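Local atomic coordinates of EF0056 (Enterococcus faecalis, PDB entry 6ORI), a protein that is an enterococcal surface protein fragment of unknown function, with probably immunoglobulin-like domains, a bound calcium ion and a probable link to biofilm formation. Residues Ala239-His244 against Val341-Leu346; Trp68-Gln73 against Trp114-Ile119; Asp209-Gly214 against Gln390-Thr395. All blocks are in the same frame, centred on the assembly; numbering follows the deposited sequence.

Contact 1. Residues Ala239-His244 against Val341-Leu346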
loop_
_atom_site.group_PDB
_atom_site.type_symbol
_atom_site.label_atom_id
_atom_site.label_comp_id
_atom_site.label_asym_id
_atom_site.label_seq_id
_atom_site.Cartn_x
_atom_site.Cartn_y
_atom_site.Cartn_z
ATOM N N ALA A 239 9.536 15.013 6.168
ATOM C CA ALA A 239 9.891 13.611 6.223
ATOM C C ALA A 239 9.140 12.826 5.184
ATOM O O ALA A 239 8.033 13.199 4.785
ATOM C CB ALA A 239 9.584 13.067 7.584
ATOM N N ILE A 240 9.732 11.740 4.724
ATOM C CA ILE A 240 8.976 10.758 3.979
ATOM C C ILE A 240 8.486 9.708 4.959
ATOM O O ILE A 240 9.277 9.134 5.711
ATOM C CB ILE A 240 9.789 10.118 2.855
ATOM C CG1 ILE A 240 10.203 11.185 1.837
ATOM C CG2 ILE A 240 8.977 8.998 2.189
ATOM C CD1 ILE A 240 11.272 10.719 0.864
ATOM N N ILE A 241 7.174 9.504 4.969
ATOM C CA ILE A 241 6.519 8.554 5.856
ATOM C C ILE A 241 6.228 7.288 5.100
ATOM O O ILE A 241 5.661 7.324 4.013
ATOM C CB ILE A 241 5.163 9.087 6.373
ATOM C CG1 ILE A 241 5.255 10.545 6.832
ATOM C CG2 ILE A 241 4.618 8.209 7.493
ATOM C CD1 ILE A 241 6.281 10.804 7.877
ATOM N N LEU A 242 6.629 6.161 5.661
ATOM C CA LEU A 242 6.327 4.836 5.129
ATOM C C LEU A 242 5.307 4.214 6.047
ATOM O O LEU A 242 5.569 4.022 7.245
ATOM C CB LEU A 242 7.541 3.919 5.094
ATOM C CG LEU A 242 8.809 4.446 4.468
ATOM C CD1 LEU A 242 9.909 3.367 4.483
ATOM C CD2 LEU A 242 8.510 4.901 3.064
ATOM N N ASP A 243 4.149 3.892 5.507
ATOM C CA ASP A 243 3.136 3.159 6.240
ATOM C C ASP A 243 3.110 1.734 5.710
ATOM O O ASP A 243 2.676 1.487 4.572
ATOM C CB ASP A 243 1.773 3.838 6.121
ATOM C CG ASP A 243 1.648 5.059 7.039
ATOM O OD1 ASP A 243 2.543 5.272 7.876
ATOM O OD2 ASP A 243 0.650 5.793 6.939
ATOM N N HIS A 244 3.658 0.827 6.506
ATOM C CA HIS A 244 3.685 -0.586 6.181
ATOM C C HIS A 244 2.425 -1.197 6.759
ATOM O O HIS A 244 2.264 -1.284 7.975
ATOM C CB HIS A 244 4.945 -1.218 6.781
ATOM C CG HIS A 244 5.065 -2.691 6.535
ATOM N ND1 HIS A 244 5.786 -3.521 7.376
ATOM C CD2 HIS A 244 4.619 -3.473 5.525
ATOM C CE1 HIS A 244 5.743 -4.751 6.906
ATOM N NE2 HIS A 244 5.026 -4.752 5.792
ATOM N N VAL A 341 -0.696 -1.367 11.084
ATOM C CA VAL A 341 0.103 -0.348 10.413
ATOM C C VAL A 341 1.345 -0.091 11.248
ATOM O O VAL A 341 1.222 0.221 12.441
ATOM C CB VAL A 341 -0.679 0.964 10.202
ATOM C CG1 VAL A 341 0.201 2.032 9.593
ATOM C CG2 VAL A 341 -1.874 0.732 9.306
ATOM N N VAL A 342 2.504 -0.251 10.619
ATOM C CA VAL A 342 3.815 0.073 11.193
ATOM C C VAL A 342 4.273 1.292 10.434
ATOM O O VAL A 342 4.319 1.270 9.214
ATOM C CB VAL A 342 4.799 -1.099 10.993
ATOM C CG1 VAL A 342 6.174 -0.765 11.564
ATOM C CG2 VAL A 342 4.241 -2.376 11.644
ATOM N N ARG A 343 4.607 2.358 11.146
ATOM C CA ARG A 343 4.953 3.618 10.503
ATOM C C ARG A 343 6.427 3.950 10.713
ATOM O O ARG A 343 6.931 3.916 11.855
ATOM C CB ARG A 343 4.045 4.734 11.036
ATOM C CG ARG A 343 4.478 6.113 10.576
ATOM C CD ARG A 343 3.393 7.118 10.862
ATOM N NE ARG A 343 2.206 6.814 10.069
ATOM C CZ ARG A 343 0.955 7.135 10.385
ATOM N NH1 ARG A 343 0.685 7.779 11.501
ATOM N NH2 ARG A 343 -0.040 6.773 9.581
ATOM N N TYR A 344 7.108 4.313 9.628
ATOM C CA TYR A 344 8.480 4.783 9.672
ATOM C C TYR A 344 8.536 6.218 9.192
ATOM O O TYR A 344 7.948 6.582 8.147
ATOM C CB TYR A 344 9.370 3.893 8.803
ATOM C CG TYR A 344 9.319 2.445 9.199
ATOM C CD1 TYR A 344 9.898 2.017 10.387
ATOM C CD2 TYR A 344 8.729 1.495 8.384
ATOM C CE1 TYR A 344 9.864 0.731 10.771
ATOM C CE2 TYR A 344 8.687 0.165 8.769
ATOM C CZ TYR A 344 9.276 -0.208 9.950
ATOM O OH TYR A 344 9.291 -1.493 10.405
ATOM N N VAL A 345 9.205 7.064 9.961
ATOM C CA VAL A 345 9.341 8.479 9.653
ATOM C C VAL A 345 10.798 8.758 9.268
ATOM O O VAL A 345 11.688 8.678 10.120
ATOM C CB VAL A 345 8.935 9.325 10.858
ATOM C CG1 VAL A 345 9.067 10.788 10.538
ATOM C CG2 VAL A 345 7.519 8.999 11.322
ATOM N N LEU A 346 11.031 9.081 8.003
ATOM C CA LEU A 346 12.375 9.313 7.469
ATOM C C LEU A 346 12.577 10.804 7.409
ATOM O O LEU A 346 12.112 11.454 6.483
ATOM C CB LEU A 346 12.508 8.719 6.056
ATOM C CG LEU A 346 12.034 7.274 5.844
ATOM C CD1 LEU A 346 12.221 6.851 4.407
ATOM C CD2 LEU A 346 12.790 6.339 6.739
HETATM O O HOH W 1 8.236 -3.431 8.869
#

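Contact 2. Residues Trp68-Gln73 against Trp114-Ile119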
loop_
_atom_site.group_PDB
_atom_site.type_symbol
_atom_site.label_atom_id
_atom_site.label_comp_id
_atom_site.label_asym_id
_atom_site.label_seq_id
_atom_site.Cartn_x
_atom_site.Cartn_y
_atom_site.Cartn_z
ATOM N N TRP A 68 -21.208 3.481 -1.078
ATOM C CA TRP A 68 -19.786 3.196 -0.988
ATOM C C TRP A 68 -19.302 2.655 -2.314
ATOM O O TRP A 68 -19.744 1.601 -2.769
ATOM C CB TRP A 68 -19.569 2.182 0.114
ATOM C CG TRP A 68 -20.240 2.553 1.397
ATOM C CD1 TRP A 68 -21.302 1.924 1.950
ATOM C CD2 TRP A 68 -19.912 3.645 2.272
ATOM N NE1 TRP A 68 -21.667 2.550 3.124
ATOM C CE2 TRP A 68 -20.825 3.605 3.341
ATOM C CE3 TRP A 68 -18.947 4.649 2.254
ATOM C CZ2 TRP A 68 -20.805 4.527 4.374
ATOM C CZ3 TRP A 68 -18.913 5.555 3.294
ATOM C CH2 TRP A 68 -19.841 5.488 4.340
ATOM N N GLU A 69 -18.382 3.392 -2.926
ATOM C CA GLU A 69 -17.882 3.043 -4.261
ATOM C C GLU A 69 -16.369 2.913 -4.264
ATOM O O GLU A 69 -15.649 3.830 -3.872
ATOM C CB GLU A 69 -18.301 4.099 -5.263
ATOM C CG GLU A 69 -17.891 3.803 -6.686
ATOM C CD GLU A 69 -18.518 4.786 -7.628
ATOM O OE1 GLU A 69 -17.920 5.868 -7.824
ATOM O OE2 GLU A 69 -19.635 4.495 -8.106
ATOM N N ILE A 70 -15.893 1.771 -4.727
ATOM C CA ILE A 70 -14.473 1.529 -4.865
ATOM C C ILE A 70 -14.036 2.111 -6.191
ATOM O O ILE A 70 -14.705 1.892 -7.222
ATOM C CB ILE A 70 -14.181 0.018 -4.859
ATOM C CG1 ILE A 70 -14.535 -0.609 -3.497
ATOM C CG2 ILE A 70 -12.699 -0.263 -5.206
ATOM C CD1 ILE A 70 -14.513 -2.122 -3.505
ATOM N N ARG A 71 -12.966 2.885 -6.169
ATOM C CA ARG A 71 -12.368 3.409 -7.369
ATOM C C ARG A 71 -10.970 2.869 -7.530
ATOM O O ARG A 71 -10.221 2.727 -6.556
ATOM C CB ARG A 71 -12.394 4.931 -7.386
ATOM C CG ARG A 71 -13.838 5.406 -7.613
ATOM C CD ARG A 71 -13.980 6.857 -7.887
ATOM N NE ARG A 71 -15.390 7.192 -8.032
ATOM C CZ ARG A 71 -15.838 8.426 -8.169
ATOM N NH1 ARG A 71 -15.005 9.455 -8.159
ATOM N NH2 ARG A 71 -17.134 8.625 -8.283
ATOM N N LEU A 72 -10.628 2.512 -8.767
ATOM C CA LEU A 72 -9.323 1.958 -9.110
ATOM C C LEU A 72 -8.750 2.841 -10.213
ATOM O O LEU A 72 -9.306 2.923 -11.316
ATOM C CB LEU A 72 -9.458 0.531 -9.595
ATOM C CG LEU A 72 -8.174 -0.116 -10.086
ATOM C CD1 LEU A 72 -7.159 -0.307 -8.969
ATOM C CD2 LEU A 72 -8.506 -1.441 -10.756
ATOM N N GLN A 73 -7.665 3.544 -9.898
ATOM C CA GLN A 73 -6.916 4.328 -10.873
ATOM C C GLN A 73 -5.724 3.497 -11.338
ATOM O O GLN A 73 -5.016 2.891 -10.511
ATOM C CB GLN A 73 -6.427 5.668 -10.304
ATOM C CG GLN A 73 -5.630 6.501 -11.321
ATOM C CD GLN A 73 -5.345 7.929 -10.860
ATOM O OE1 GLN A 73 -6.163 8.562 -10.191
ATOM N NE2 GLN A 73 -4.188 8.452 -11.247
ATOM N N TRP A 114 -11.649 3.574 -12.788
ATOM C CA TRP A 114 -12.738 2.629 -12.868
ATOM C C TRP A 114 -13.450 2.550 -11.513
ATOM O O TRP A 114 -12.874 2.858 -10.473
ATOM C CB TRP A 114 -12.199 1.247 -13.227
ATOM C CG TRP A 114 -11.789 1.079 -14.659
ATOM C CD1 TRP A 114 -12.495 0.429 -15.619
ATOM C CD2 TRP A 114 -10.578 1.521 -15.296
ATOM N NE1 TRP A 114 -11.804 0.427 -16.806
ATOM C CE2 TRP A 114 -10.634 1.102 -16.636
ATOM C CE3 TRP A 114 -9.443 2.214 -14.861
ATOM C CZ2 TRP A 114 -9.624 1.368 -17.548
ATOM C CZ3 TRP A 114 -8.435 2.473 -15.789
ATOM C CH2 TRP A 114 -8.542 2.047 -17.106
ATOM N N LYS A 115 -14.690 2.078 -11.521
ATOM C CA LYS A 115 -15.529 2.045 -10.317
ATOM C C LYS A 115 -16.332 0.760 -10.196
ATOM O O LYS A 115 -16.789 0.189 -11.204
ATOM C CB LYS A 115 -16.494 3.239 -10.279
ATOM C CG LYS A 115 -17.466 3.290 -11.437
ATOM C CD LYS A 115 -18.387 4.514 -11.362
ATOM C CE LYS A 115 -19.295 4.509 -12.567
ATOM N NZ LYS A 115 -20.366 5.531 -12.484
ATOM N N VAL A 116 -16.500 0.285 -8.967
ATOM C CA VAL A 116 -17.400 -0.831 -8.639
ATOM C C VAL A 116 -17.924 -0.593 -7.243
ATOM O O VAL A 116 -17.230 -0.008 -6.425
ATOM C CB VAL A 116 -16.668 -2.191 -8.778
ATOM C CG1 VAL A 116 -15.644 -2.434 -7.680
ATOM C CG2 VAL A 116 -17.662 -3.330 -8.828
ATOM N N ASN A 117 -19.146 -0.993 -6.951
ATOM C CA ASN A 117 -19.663 -0.776 -5.624
ATOM C C ASN A 117 -18.928 -1.640 -4.613
ATOM O O ASN A 117 -18.549 -2.769 -4.883
ATOM C CB ASN A 117 -21.166 -1.039 -5.585
ATOM C CG ASN A 117 -21.954 0.036 -6.280
ATOM O OD1 ASN A 117 -21.419 1.085 -6.619
ATOM N ND2 ASN A 117 -23.247 -0.193 -6.435
ATOM N N TYR A 118 -18.741 -1.105 -3.422
ATOM C CA TYR A 118 -18.135 -1.870 -2.343
ATOM C C TYR A 118 -19.032 -3.012 -1.850
ATOM O O TYR A 118 -18.544 -4.109 -1.597
ATOM C CB TYR A 118 -17.785 -0.909 -1.183
ATOM C CG TYR A 118 -17.080 -1.560 -0.006
ATOM C CD1 TYR A 118 -17.787 -2.277 0.941
ATOM C CD2 TYR A 118 -15.702 -1.452 0.160
ATOM C CE1 TYR A 118 -17.140 -2.878 2.024
ATOM C CE2 TYR A 118 -15.057 -2.045 1.237
ATOM C CZ TYR A 118 -15.788 -2.747 2.160
ATOM O OH TYR A 118 -15.147 -3.337 3.228
ATOM N N ILE A 119 -20.333 -2.743 -1.712
ATOM C CA ILE A 119 -21.230 -3.644 -1.006
ATOM C C ILE A 119 -21.826 -4.667 -1.952
ATOM O O ILE A 119 -22.426 -4.311 -2.987
ATOM C CB ILE A 119 -22.350 -2.859 -0.297
ATOM C CG1 ILE A 119 -21.759 -1.911 0.753
ATOM C CG2 ILE A 119 -23.383 -3.801 0.301
ATOM C CD1 ILE A 119 -21.289 -2.593 2.039
HETATM O O HOH W 2 -21.730 -0.153 -2.242
HETATM O O HOH W 3 -20.123 1.944 -8.891
HETATM O O HOH W 4 -21.226 6.008 -9.610
#

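Contact 3. Residues Asp209-Gly214 against Gln390-Thr395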
loop_
_atom_site.group_PDB
_atom_site.type_symbol
_atom_site.label_atom_id
_atom_site.label_comp_id
_atom_site.label_asym_id
_atom_site.label_seq_id
_atom_site.Cartn_x
_atom_site.Cartn_y
_atom_site.Cartn_z
ATOM N N ASP A 209 0.297 -18.754 7.365
ATOM C CA ASP A 209 -1.085 -18.573 6.933
ATOM C C ASP A 209 -1.791 -17.476 7.721
ATOM O O ASP A 209 -3.035 -17.432 7.733
ATOM C CB ASP A 209 -1.853 -19.890 7.087
ATOM C CG ASP A 209 -1.860 -20.416 8.512
ATOM O OD1 ASP A 209 -1.149 -19.858 9.385
ATOM O OD2 ASP A 209 -2.593 -21.411 8.757
ATOM N N GLN A 210 -1.040 -16.571 8.348
ATOM C CA GLN A 210 -1.644 -15.550 9.194
ATOM C C GLN A 210 -1.848 -14.199 8.519
ATOM O O GLN A 210 -2.720 -13.416 8.931
ATOM C CB GLN A 210 -0.837 -15.391 10.482
ATOM C CG GLN A 210 -0.874 -16.631 11.346
ATOM C CD GLN A 210 -2.277 -17.004 11.713
ATOM O OE1 GLN A 210 -3.010 -16.197 12.287
ATOM N NE2 GLN A 210 -2.691 -18.203 11.326
ATOM N N PHE A 211 -1.067 -13.927 7.480
ATOM C CA PHE A 211 -1.188 -12.673 6.742
ATOM C C PHE A 211 -1.583 -12.927 5.311
ATOM O O PHE A 211 -1.163 -13.916 4.702
ATOM C CB PHE A 211 0.110 -11.887 6.835
ATOM C CG PHE A 211 0.372 -11.413 8.216
ATOM C CD1 PHE A 211 -0.262 -10.298 8.694
ATOM C CD2 PHE A 211 1.218 -12.105 9.062
ATOM C CE1 PHE A 211 -0.052 -9.859 9.981
ATOM C CE2 PHE A 211 1.411 -11.679 10.340
ATOM C CZ PHE A 211 0.768 -10.556 10.807
ATOM N N LYS A 212 -2.415 -12.035 4.784
ATOM C CA LYS A 212 -2.892 -12.099 3.427
ATOM C C LYS A 212 -2.124 -11.194 2.476
ATOM O O LYS A 212 -1.941 -11.523 1.314
ATOM C CB LYS A 212 -4.377 -11.755 3.421
ATOM C CG LYS A 212 -5.051 -12.079 2.099
ATOM C CD LYS A 212 -6.468 -11.576 2.002
ATOM C CE LYS A 212 -7.388 -12.251 2.978
ATOM N NZ LYS A 212 -7.522 -13.726 2.799
ATOM N N HIS A 213 -1.663 -10.045 2.963
ATOM C CA HIS A 213 -1.060 -9.050 2.101
ATOM C C HIS A 213 -0.272 -8.039 2.922
ATOM O O HIS A 213 -0.581 -7.774 4.077
ATOM C CB HIS A 213 -2.178 -8.337 1.320
ATOM C CG HIS A 213 -1.710 -7.437 0.222
ATOM N ND1 HIS A 213 -1.117 -7.901 -0.933
ATOM C CD2 HIS A 213 -1.773 -6.094 0.095
ATOM C CE1 HIS A 213 -0.836 -6.878 -1.720
ATOM N NE2 HIS A 213 -1.238 -5.774 -1.126
ATOM N N GLY A 214 0.769 -7.494 2.305
ATOM C CA GLY A 214 1.528 -6.392 2.837
ATOM C C GLY A 214 1.618 -5.309 1.780
ATOM O O GLY A 214 1.714 -5.591 0.584
ATOM N N GLN A 390 5.400 -14.900 5.683
ATOM C CA GLN A 390 4.734 -14.902 4.392
ATOM C C GLN A 390 3.616 -13.868 4.277
ATOM O O GLN A 390 2.823 -13.681 5.196
ATOM C CB GLN A 390 4.196 -16.300 4.112
ATOM C CG GLN A 390 3.703 -16.515 2.695
ATOM C CD GLN A 390 3.611 -17.984 2.294
ATOM O OE1 GLN A 390 4.313 -18.429 1.379
ATOM N NE2 GLN A 390 2.782 -18.736 2.973
ATOM N N ASN A 391 3.627 -13.158 3.150
ATOM C CA ASN A 391 2.619 -12.165 2.793
ATOM C C ASN A 391 2.729 -10.897 3.639
ATOM O O ASN A 391 1.762 -10.157 3.748
ATOM C CB ASN A 391 1.196 -12.750 2.796
ATOM C CG ASN A 391 0.947 -13.634 1.604
ATOM O OD1 ASN A 391 1.435 -13.367 0.523
ATOM N ND2 ASN A 391 0.196 -14.697 1.804
ATOM N N THR A 392 3.891 -10.631 4.245
ATOM C CA THR A 392 4.104 -9.374 4.971
ATOM C C THR A 392 5.000 -8.409 4.229
ATOM O O THR A 392 5.199 -7.305 4.698
ATOM C CB THR A 392 4.667 -9.575 6.387
ATOM O OG1 THR A 392 6.040 -10.017 6.365
ATOM C CG2 THR A 392 3.795 -10.518 7.197
ATOM N N TYR A 393 5.533 -8.811 3.083
ATOM C CA TYR A 393 6.387 -7.923 2.311
ATOM C C TYR A 393 5.537 -6.943 1.512
ATOM O O TYR A 393 4.609 -7.349 0.784
ATOM C CB TYR A 393 7.318 -8.714 1.376
ATOM C CG TYR A 393 8.110 -7.865 0.424
ATOM C CD1 TYR A 393 9.361 -7.385 0.769
ATOM C CD2 TYR A 393 7.583 -7.524 -0.819
ATOM C CE1 TYR A 393 10.099 -6.595 -0.147
ATOM C CE2 TYR A 393 8.292 -6.753 -1.708
ATOM C CZ TYR A 393 9.529 -6.283 -1.361
ATOM O OH TYR A 393 10.221 -5.499 -2.279
ATOM N N GLY A 394 5.855 -5.667 1.632
ATOM C CA GLY A 394 5.262 -4.652 0.794
ATOM C C GLY A 394 6.348 -3.804 0.168
ATOM O O GLY A 394 7.439 -3.635 0.722
ATOM N N THR A 395 6.045 -3.268 -0.999
ATOM C CA THR A 395 6.943 -2.327 -1.639
ATOM C C THR A 395 6.138 -1.172 -2.150
ATOM O O THR A 395 4.993 -1.338 -2.575
ATOM C CB THR A 395 7.774 -2.973 -2.762
ATOM O OG1 THR A 395 8.693 -2.022 -3.301
ATOM C CG2 THR A 395 6.894 -3.508 -3.886
HETATM O O HOH W 5 1.509 -15.237 7.062
HETATM O O HOH W 6 0.091 -16.104 4.105
HETATM O O HOH W 7 -0.179 -10.827 -0.917
HETATM O O HOH W 8 3.253 -4.538 -1.826
HETATM O O HOH W 9 1.972 -9.049 0.159
#

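Contact 1. Residues Ala239-His244 against Val341-Leu346
D243 and R343 form a salt bridge across two neighbouring antiparallel strands, 239-248 and 340-348. These are interior strands of a five-stranded antiparallel sheet, consistent with an immunoglobulin-like domain. The R343 guanidinium grips the carboxylate side-on with two nitrogens. R343 NE reaches D243 OD1 at 2.7 Å, and R343 NH2 reaches D243 OD2 at 2.9 Å. Each oxygen is met on its syn side, NH2 standing further out of the carboxylate plane than NE, and the two planes are turned 31° apart. The R343 chain is extended as far as CD and then bends at chi3 (-65°), which turns the guanidinium toward the aspartate. A second bond from NH2, to V294 O, helps fix this group.

Backbone bonds join three pairs: I240 with L346, L242 with Y344, and H244 with V342. Both amides of each pair are used. The bonds of the L242-Y344 pair lie in the carbonyl plane and are nearly straight, with N-H...O angles near 170°.

Apolar contacts line both faces. On the face with D243 and R343, I241 CD1 packs against V345 CG1 at 3.9 Å, the two side chains pointing the same way. I241 CG2 lies against the aliphatic part of R343, 3.7 Å from its CG. On the other face L242 CG meets L346 CD1 at 4.2 Å, and both leucines touch F377 of strand 375-382.

Water links the polar ends on that second face. H244 NE2 bonds to T392 O. One water lies 2.9 Å from H244 ND1 and 2.7 Å from Y344 OH, in the plane of the tyrosine ring.

Contact 2. Residues Trp68-Gln73 against Trp114-Ile119
E69 and K115 cross at an angle on one face of an antiparallel strand pair, 68-74 with 113-117, in the ten-stranded sheet. Strand 68-74 also pairs with 166-173, and strand 113-117 with 98-104. The lysine approaches with its aliphatic part: K115 CD lies 3.5 Å from E69 OE2. K115 CG sits between the backbone N and the carbonyl carbon (chi1 61°), and the extended chain beyond it leads NZ away from the neighbouring strand. K115 NZ stays 4.6 Å from E69 OE2, beyond a salt bridge, and a water bridges the two. A second water links E69 OE2 to N117 OD1, while N117 ND2 bonds to N122 O.

R71 lies beside E69 on the same strand and grips it side-on. R71 NE and R71 NH2 both donate to E69 OE1, each at 2.9 Å, and the oxygen lies close to the guanidinium plane. R71 also forms salt bridges with E21 and D178.

The other face, with I70 and V116, is largely apolar. I70 crosses the Y118 ring obliquely, its CD1 3.9 Å from Y118 CD2. I70 CB meets V116 CG1 at 4.0 Å. Y118 OH bonds to H59, and its ring meets F31 and F126 edge-to-face.

At the strand's start, W68 and I119 run side by side, with I119 CG1 at the edge of the indole, 4.0 Å from W68 CD1. At the far end the W114 ring turns its edge to L72 O, with W114 CE3 3.6 Å away.

Paired backbone bonds join I70 to V116 and L72 to W114. Beyond these pairs, Y118 N donates to W68 O from above the carbonyl plane.

E69 OE1 thus takes both arginine bonds, and OE2 takes two waters and a weak bond from H174. This concentration of donors probably favours the ionised carboxylate.

Contact 3. Residues Asp209-Gly214 against Gln390-Thr395
N391 reaches across to the start of strand 211-221, an outermost strand of the five-stranded sheet. Here the connection leading into strand 394-398, an outermost strand of the four-stranded sheet, lies against it. The edge is irregular: K212 and H213 both face T247, a classic beta bulge.

One direct hydrogen bond joins the segments. N391 ND2 donates to F211 O at 3.3 Å, tilted from the carbonyl plane. N391 CB lies 3.2 Å from F211 O.

Apolar contact comes from F211 and T392, whose side chains slant across each other. T392 CG2 is 3.6 Å from F211 CD2. This methyl stands anti to the carbonyl carbon of T392, which sets it against the F211 side chain. T392 OG1 bonds to I389 O and L381 N. F211 also meets F252 edge-to-face.

Water does much of the bridging. One water accepts from F211 N and lies within bonding distance of Q390 O. Another joins F211 O to N391 ND2. The end-to-end directions of the two touching parts differ by 21°, and no direct backbone bonds join them. At G214 a water accepts from N at 2.9 Å, and a different one donates to O at 3.0 Å and accepts from T395 N.

Overall arrangement
Contact 2 comes first along the chain and closes before the other two begin. It belongs to the ten-stranded antiparallel sheet of the N-terminal half. Its centre is 26 Å from that of contact 1 and 23 Å from that of contact 3, and it touches neither. Contacts 1 and 3 lie in the C-terminal half, their centres 17 Å apart. Segments 209-214 and 390-395 enclose both segments of contact 1 in sequence. Strands 211-221 and 239-248 are neighbours in one five-stranded sheet. The bond from H244 to T392 ties contact 1 to contact 3, and so this sheet to the chain entering strand 394-398 of the four-stranded sheet.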